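Local coordinates for uncharacterized conserved protein (Ruegeria pomeroyi DSS-3, PDB 3IUS) that is of unknown function but, as a member of the NAD-dependent epimerase/dehydratase family, probably binds a nicotinamide dinucleotide in a Rossmann-type domain, at residues V234-A239 / M244-Y249; E224-P229 / A279-A284. One frame throughout, in Å; residues are numbered along the deposited sequence. Where two conformers were deposited one is given.

Contact 1: V234-A239 / M244-Y249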
ATOM      1  N   VAL A 234       8.571   8.922  24.846  1.00 27.33           N
ATOM      2  CA  VAL A 234       9.185   7.845  25.612  0.50 26.56           C
ATOM      3  C   VAL A 234      10.270   7.193  24.773  1.00 26.45           C
ATOM      4  O   VAL A 234      10.068   6.945  23.578  1.00 19.82           O
ATOM      5  CB  VAL A 234       8.147   6.786  26.027  0.50 31.66           C
ATOM      6  CG1 VAL A 234       7.232   6.449  24.858  0.50 35.06           C
ATOM      7  CG2 VAL A 234       8.837   5.538  26.553  0.50 29.06           C
ATOM      8  N   ASP A 235      11.420   6.926  25.389  1.00 21.96           N
ATOM      9  CA  ASP A 235      12.530   6.308  24.673  1.00 22.85           C
ATOM     10  C   ASP A 235      12.163   4.898  24.237  1.00 19.33           C
ATOM     11  O   ASP A 235      11.588   4.125  24.997  1.00 20.76           O
ATOM     12  CB  ASP A 235      13.796   6.277  25.533  1.00 31.86           C
ATOM     13  CG  ASP A 235      14.526   7.610  25.553  1.00 37.79           C
ATOM     14  OD1 ASP A 235      15.421   7.777  26.407  1.00 37.69           O
ATOM     15  OD2 ASP A 235      14.217   8.485  24.711  1.00 37.31           O
ATOM     16  N   PHE A 236      12.502   4.573  22.995  1.00 21.13           N
ATOM     17  CA  PHE A 236      12.208   3.268  22.430  1.00 25.83           C
ATOM     18  C   PHE A 236      12.571   2.113  23.368  1.00 26.01           C
ATOM     19  O   PHE A 236      11.773   1.202  23.578  1.00 30.49           O
ATOM     20  CB  PHE A 236      12.927   3.123  21.087  1.00 28.65           C
ATOM     21  CG  PHE A 236      13.033   1.714  20.604  1.00 31.54           C
ATOM     22  CD1 PHE A 236      14.227   1.024  20.710  1.00 36.18           C
ATOM     23  CD2 PHE A 236      11.939   1.075  20.043  1.00 34.33           C
ATOM     24  CE1 PHE A 236      14.336  -0.276  20.262  1.00 36.94           C
ATOM     25  CE2 PHE A 236      12.040  -0.227  19.592  1.00 39.14           C
ATOM     26  CZ  PHE A 236      13.242  -0.905  19.703  1.00 37.80           C
ATOM     27  N   ASP A 237      13.773   2.155  23.931  1.00 22.83           N
ATOM     28  CA  ASP A 237      14.241   1.077  24.799  1.00 32.29           C
ATOM     29  C   ASP A 237      13.611   1.129  26.199  1.00 35.92           C
ATOM     30  O   ASP A 237      14.022   0.398  27.101  1.00 35.62           O
ATOM     31  CB  ASP A 237      15.773   1.080  24.889  1.00 37.09           C
ATOM     32  CG  ASP A 237      16.305   2.133  25.855  1.00 50.31           C
ATOM     33  OD1 ASP A 237      15.896   3.313  25.761  1.00 52.15           O
ATOM     34  OD2 ASP A 237      17.146   1.772  26.706  1.00 55.08           O
ATOM     35  N   LYS A 238      12.609   1.984  26.371  1.00 32.58           N
ATOM     36  CA  LYS A 238      11.903   2.092  27.646  1.00 33.78           C
ATOM     37  C   LYS A 238      10.388   2.008  27.478  1.00 32.75           C
ATOM     38  O   LYS A 238       9.645   2.133  28.447  1.00 36.46           O
ATOM     39  CB  LYS A 238      12.258   3.399  28.366  1.00 36.31           C
ATOM     40  CG  LYS A 238      13.423   3.302  29.338  1.00 40.35           C
ATOM     41  CD  LYS A 238      14.720   3.804  28.727  1.00 45.50           C
ATOM     42  CE  LYS A 238      15.838   3.824  29.766  1.00 46.67           C
ATOM     43  NZ  LYS A 238      17.085   4.462  29.262  1.00 44.80           N
ATOM     44  N   ALA A 239       9.934   1.792  26.248  1.00 28.50           N
ATOM     45  CA  ALA A 239       8.509   1.892  25.931  1.00 29.46           C
ATOM     46  C   ALA A 239       7.698   0.628  26.236  1.00 36.47           C
ATOM     47  O   ALA A 239       6.475   0.619  26.081  1.00 34.75           O
ATOM     48  CB  ALA A 239       8.326   2.292  24.465  1.00 29.92           C
HETATM   49  N   MSE A 244       5.522  -7.324  18.175  1.00 27.00           N
HETATM   50  CA  MSE A 244       5.072  -6.745  16.912  1.00 26.79           C
HETATM   51  C   MSE A 244       5.417  -5.259  16.826  1.00 24.38           C
HETATM   52  O   MSE A 244       6.045  -4.818  15.870  1.00 23.74           O
HETATM   53  CB  MSE A 244       3.567  -6.945  16.732  1.00 26.60           C
HETATM   54  CG  MSE A 244       3.037  -6.503  15.376  1.00 32.51           C
HETATM   55 SE   MSE A 244       3.898  -7.420  13.874  0.65 58.02          SE
HETATM   56  CE  MSE A 244       2.664  -6.854  12.469  1.00 48.05           C
ATOM     57  N   ALA A 245       5.006  -4.494  17.834  1.00 24.98           N
ATOM     58  CA  ALA A 245       5.274  -3.063  17.856  1.00 27.92           C
ATOM     59  C   ALA A 245       6.770  -2.795  17.743  1.00 23.43           C
ATOM     60  O   ALA A 245       7.202  -1.895  17.020  1.00 26.24           O
ATOM     61  CB  ALA A 245       4.707  -2.433  19.130  1.00 25.81           C
ATOM     62  N   ARG A 246       7.560  -3.591  18.457  1.00 21.49           N
ATOM     63  CA  ARG A 246       9.007  -3.432  18.462  1.00 24.72           C
ATOM     64  C   ARG A 246       9.602  -3.728  17.089  1.00 26.36           C
ATOM     65  O   ARG A 246      10.591  -3.114  16.691  1.00 23.16           O
ATOM     66  CB  ARG A 246       9.636  -4.357  19.508  1.00 30.77           C
ATOM     67  CG  ARG A 246      11.149  -4.471  19.419  1.00 37.80           C
ATOM     68  CD  ARG A 246      11.689  -5.415  20.480  1.00 44.99           C
ATOM     69  NE  ARG A 246      11.247  -5.022  21.815  1.00 53.20           N
ATOM     70  CZ  ARG A 246      11.899  -4.164  22.595  1.00 57.04           C
ATOM     71  NH1 ARG A 246      13.032  -3.614  22.173  1.00 55.53           N
ATOM     72  NH2 ARG A 246      11.422  -3.860  23.796  1.00 56.01           N
ATOM     73  N   SER A 247       8.990  -4.663  16.371  1.00 24.77           N
ATOM     74  CA  SER A 247       9.511  -5.105  15.081  0.50 26.15           C
ATOM     75  C   SER A 247       9.530  -3.977  14.051  1.00 31.33           C
ATOM     76  O   SER A 247      10.289  -4.024  13.080  1.00 31.62           O
ATOM     77  CB  SER A 247       8.700  -6.289  14.549  0.50 24.08           C
ATOM     78  OG  SER A 247       9.348  -6.897  13.444  0.50 28.40           O
ATOM     79  N   PHE A 248       8.693  -2.965  14.261  1.00 29.19           N
ATOM     80  CA  PHE A 248       8.622  -1.851  13.317  1.00 35.45           C
ATOM     81  C   PHE A 248       9.775  -0.871  13.495  1.00 35.96           C
ATOM     82  O   PHE A 248      10.077  -0.082  12.599  1.00 40.95           O
ATOM     83  CB  PHE A 248       7.282  -1.125  13.431  1.00 43.75           C
ATOM     84  CG  PHE A 248       6.112  -1.949  12.985  1.00 46.42           C
ATOM     85  CD1 PHE A 248       6.085  -2.503  11.713  1.00 49.86           C
ATOM     86  CD2 PHE A 248       5.039  -2.168  13.830  1.00 44.40           C
ATOM     87  CE1 PHE A 248       5.011  -3.265  11.293  1.00 49.50           C
ATOM     88  CE2 PHE A 248       3.959  -2.928  13.417  1.00 49.83           C
ATOM     89  CZ  PHE A 248       3.946  -3.476  12.146  1.00 51.11           C
ATOM     90  N   TYR A 249      10.418  -0.931  14.655  1.00 21.78           N
ATOM     91  CA  TYR A 249      11.546  -0.065  14.953  1.00 20.77           C
ATOM     92  C   TYR A 249      12.864  -0.819  14.827  1.00 28.27           C
ATOM     93  O   TYR A 249      13.895  -0.369  15.327  1.00 35.58           O
ATOM     94  CB  TYR A 249      11.406   0.519  16.364  1.00 21.65           C
ATOM     95  CG  TYR A 249      10.329   1.573  16.493  1.00 24.80           C
ATOM     96  CD1 TYR A 249      10.624   2.923  16.334  1.00 21.29           C
ATOM     97  CD2 TYR A 249       9.014   1.221  16.773  1.00 30.51           C
ATOM     98  CE1 TYR A 249       9.641   3.891  16.451  1.00 28.57           C
ATOM     99  CE2 TYR A 249       8.024   2.184  16.893  1.00 35.74           C
ATOM    100  CZ  TYR A 249       8.343   3.515  16.729  1.00 34.84           C
ATOM    101  OH  TYR A 249       7.362   4.472  16.848  1.00 39.32           O
TER

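Contact 2: E224-P229 / A279-A284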
ATOM      1  N   GLU A 224       0.021  19.930  16.681  1.00 17.24           N
ATOM      2  CA  GLU A 224       0.227  21.339  16.375  1.00 20.19           C
ATOM      3  C   GLU A 224      -0.939  21.920  15.566  1.00 17.28           C
ATOM      4  O   GLU A 224      -1.470  22.974  15.899  1.00 17.49           O
ATOM      5  CB  GLU A 224       1.551  21.517  15.628  1.00 26.59           C
ATOM      6  CG  GLU A 224       1.890  22.948  15.255  1.00 32.04           C
ATOM      7  CD  GLU A 224       3.193  23.051  14.476  1.00 39.46           C
ATOM      8  OE1 GLU A 224       4.032  22.133  14.595  1.00 39.74           O
ATOM      9  OE2 GLU A 224       3.377  24.048  13.746  1.00 41.09           O
ATOM     10  N   LEU A 225      -1.323  21.237  14.490  1.00 19.24           N
ATOM     11  CA  LEU A 225      -2.442  21.677  13.659  1.00 17.77           C
ATOM     12  C   LEU A 225      -3.757  21.813  14.430  1.00 18.72           C
ATOM     13  O   LEU A 225      -4.590  22.668  14.114  1.00 17.73           O
ATOM     14  CB  LEU A 225      -2.633  20.721  12.485  1.00 17.10           C
ATOM     15  CG  LEU A 225      -1.566  20.836  11.404  1.00 17.54           C
ATOM     16  CD1 LEU A 225      -1.722  19.728  10.364  1.00 18.00           C
ATOM     17  CD2 LEU A 225      -1.616  22.207  10.741  1.00 19.24           C
ATOM     18  N   GLN A 226      -3.935  20.963  15.436  1.00 17.81           N
ATOM     19  CA  GLN A 226      -5.198  20.866  16.153  1.00 18.23           C
ATOM     20  C   GLN A 226      -5.182  21.797  17.355  1.00 20.80           C
ATOM     21  O   GLN A 226      -6.179  21.929  18.064  1.00 19.75           O
ATOM     22  CB  GLN A 226      -5.424  19.418  16.601  1.00 20.38           C
ATOM     23  CG  GLN A 226      -6.844  19.095  17.059  1.00 21.54           C
ATOM     24  CD  GLN A 226      -7.780  18.738  15.911  1.00 24.78           C
ATOM     25  OE1 GLN A 226      -7.469  18.958  14.733  1.00 22.62           O
ATOM     26  NE2 GLN A 226      -8.932  18.176  16.251  1.00 24.72           N
ATOM     27  N   GLY A 227      -4.044  22.446  17.584  1.00 18.34           N
ATOM     28  CA  GLY A 227      -3.918  23.343  18.720  1.00 18.61           C
ATOM     29  C   GLY A 227      -3.916  22.600  20.038  1.00 18.87           C
ATOM     30  O   GLY A 227      -4.380  23.126  21.060  1.00 22.58           O
ATOM     31  N   LEU A 228      -3.379  21.382  20.022  1.00 18.70           N
ATOM     32  CA  LEU A 228      -3.297  20.536  21.205  1.00 19.96           C
ATOM     33  C   LEU A 228      -1.863  20.395  21.724  1.00 20.93           C
ATOM     34  O   LEU A 228      -0.910  20.603  20.989  1.00 24.98           O
ATOM     35  CB  LEU A 228      -3.882  19.159  20.905  1.00 18.91           C
ATOM     36  CG  LEU A 228      -5.361  19.173  20.520  1.00 19.15           C
ATOM     37  CD1 LEU A 228      -5.813  17.784  20.122  1.00 21.85           C
ATOM     38  CD2 LEU A 228      -6.201  19.704  21.685  1.00 19.63           C
ATOM     39  N   PRO A 229      -1.712  20.043  23.007  1.00 18.96           N
ATOM     40  CA  PRO A 229      -0.371  19.892  23.582  1.00 24.72           C
ATOM     41  C   PRO A 229       0.417  18.782  22.905  1.00 28.53           C
ATOM     42  O   PRO A 229      -0.160  17.774  22.502  1.00 19.93           O
ATOM     43  CB  PRO A 229      -0.659  19.504  25.034  1.00 30.41           C
ATOM     44  CG  PRO A 229      -2.040  20.015  25.299  1.00 28.81           C
ATOM     45  CD  PRO A 229      -2.767  19.820  24.007  1.00 24.75           C
ATOM     46  N   ALA A 279      -4.098  19.101   4.530  1.00 15.89           N
ATOM     47  CA  ALA A 279      -5.261  18.797   3.703  1.00 19.60           C
ATOM     48  C   ALA A 279      -6.246  17.853   4.392  1.00 17.74           C
ATOM     49  O   ALA A 279      -7.458  18.032   4.292  1.00 16.56           O
ATOM     50  CB  ALA A 279      -4.820  18.204   2.364  1.00 15.73           C
ATOM     51  N   LEU A 280      -5.719  16.838   5.073  1.00 18.69           N
ATOM     52  CA  LEU A 280      -6.552  15.872   5.782  0.50 19.65           C
ATOM     53  C   LEU A 280      -7.377  16.536   6.874  1.00 16.97           C
ATOM     54  O   LEU A 280      -8.558  16.234   7.045  1.00 17.27           O
ATOM     55  CB  LEU A 280      -5.700  14.756   6.389  0.50 20.45           C
ATOM     56  CG  LEU A 280      -5.686  13.437   5.614  0.50 24.35           C
ATOM     57  CD1 LEU A 280      -5.158  13.660   4.214  0.50 27.75           C
ATOM     58  CD2 LEU A 280      -4.871  12.375   6.343  0.50 22.12           C
ATOM     59  N   GLN A 281      -6.749  17.442   7.609  1.00 16.94           N
ATOM     60  CA  GLN A 281      -7.441  18.130   8.693  1.00 17.27           C
ATOM     61  C   GLN A 281      -8.624  18.930   8.158  1.00 18.36           C
ATOM     62  O   GLN A 281      -9.657  19.037   8.816  1.00 19.47           O
ATOM     63  CB  GLN A 281      -6.499  19.062   9.444  1.00 17.19           C
ATOM     64  CG  GLN A 281      -7.140  19.619  10.713  1.00 17.67           C
ATOM     65  CD  GLN A 281      -6.402  20.803  11.276  1.00 22.61           C
ATOM     66  OE1 GLN A 281      -5.781  21.564  10.546  1.00 21.61           O
ATOM     67  NE2 GLN A 281      -6.493  20.982  12.592  1.00 21.46           N
ATOM     68  N   ALA A 282      -8.461  19.483   6.958  1.00 17.19           N
ATOM     69  CA  ALA A 282      -9.497  20.300   6.338  1.00 19.00           C
ATOM     70  C   ALA A 282     -10.509  19.461   5.552  1.00 21.45           C
ATOM     71  O   ALA A 282     -11.504  19.982   5.044  1.00 24.00           O
ATOM     72  CB  ALA A 282      -8.862  21.356   5.435  1.00 19.64           C
ATOM     73  N   ASP A 283     -10.256  18.162   5.463  1.00 22.07           N
ATOM     74  CA  ASP A 283     -11.051  17.289   4.612  1.00 27.39           C
ATOM     75  C   ASP A 283     -11.114  17.891   3.214  1.00 29.48           C
ATOM     76  O   ASP A 283     -12.152  17.853   2.551  1.00 33.19           O
ATOM     77  CB  ASP A 283     -12.458  17.105   5.183  1.00 41.42           C
ATOM     78  CG  ASP A 283     -13.238  16.021   4.467  1.00 50.39           C
ATOM     79  OD1 ASP A 283     -12.615  15.026   4.045  1.00 56.28           O
ATOM     80  OD2 ASP A 283     -14.472  16.165   4.327  1.00 52.68           O
ATOM     81  N   ALA A 284      -9.993  18.458   2.775  1.00 29.48           N
ATOM     82  CA  ALA A 284      -9.925  19.129   1.485  1.00 31.72           C
ATOM     83  C   ALA A 284      -8.951  18.433   0.545  1.00 33.99           C
ATOM     84  O   ALA A 284      -8.324  17.442   0.906  1.00 31.24           O
ATOM     85  CB  ALA A 284      -9.531  20.582   1.665  1.00 36.55           C
TER
HETATM   86  O   HOH W   1      -4.688  24.135  11.473  1.00 18.99           O

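Contact 1: V234-A239 / M244-Y249
The F236 ring reaches Y249 because its CG lies anti to the backbone N (chi1 163°). Y249 CB points toward F236, and with CG anti to its carbonyl carbon the ring then leads away. The contact is a surface junction in this protein of the NAD-dependent epimerase/dehydratase family, probably of Rossmann fold. It joins the 3-10 turn after strand 233-235 to helix 243-247 and the residues that follow it. F236 is its main side chain. F236 CE2 comes to 3.4 Å from Y249 CB, and F236 CD2 lies 3.9 Å from Y249 CG. The two side chains run alongside one another but point opposite ways. Their rings form an oblique pair, inclined at 36°, with centroids 5.6 Å apart. R246 comes to the far corner of the phenyl ring, roughly perpendicular to the F236 side chain. No hydrogen bond spans the two segments; the contact is side-chain packing. I173 of strand 172-174 touches both F236 and Y249. K175 makes a cation-pi contact with F236 and a hydrogen bond to the carbonyl of Y249, while F180 meets the Y249 ring edge to face. R246 NH1 sits 3.7 Å from F236 CZ, with the guanidinium plane turned 62° from the ring.

Contact 2: E224-P229 / A279-A284
Two helix C-termini meet here, those of helices 215-226 and 273-282, and each finishes in a Schellman motif. The residues of positive phi are G227 and D283. Q281 carries the bridge. Its outer chain is straight and brings the amide to the last turn of the other helix. Q281 NE2 donates to L225 O at 3.0 Å and to Q226 OE1 at 3.1 Å. The two bonds differ in shape. The backbone oxygen is met from above its carbonyl plane, with a C=O...N angle of 100°. The Q226 oxygen is met more nearly end on, at 148°, and lies in the amide plane of Q281. Q226 bends at chi2 to present OE1, and the two amide planes are 32° apart. A water adds a second link. It donates to Q281 OE1 at 2.9 Å and also to L225 O at 3.0 Å. L225 CB packs against the same amide, 3.8 Å from Q281 OE1. F162, from a loop, touches L225, Q226 and Q281, and L225 also rests on L277 and E278 of helix 273-282. Both ends of the Q281 amide are engaged, NE2 by two acceptors and OE1 by the water. With an alanine here, L225 O and Q226 OE1 would probably lose the donor they share, and the water one of its two acceptors. Bonding at both ends should limit rotation of the amide and favour the modelled choice of its oxygen and nitrogen.

Overall arrangement
Both contacts lie at the surface; the contact centres are about 23 and 24 Å from the centre of the chain. Neither belongs to the core around the large parallel sheet. Their centres are 26 Å apart, and their nearest atoms about 13 Å, so they do not touch. They use different elements, but the chain links them: helix 215-226 of contact 2 is followed by strand 233-235 of contact 1. Contact 2 joins residues distant in sequence, whereas contact 1 joins segments with only four residues between them. The chemistry differs too. Contact 1 is aromatic packing with an arginine at its margin. Contact 2 is a polar bridge, completed by water, between helix ends.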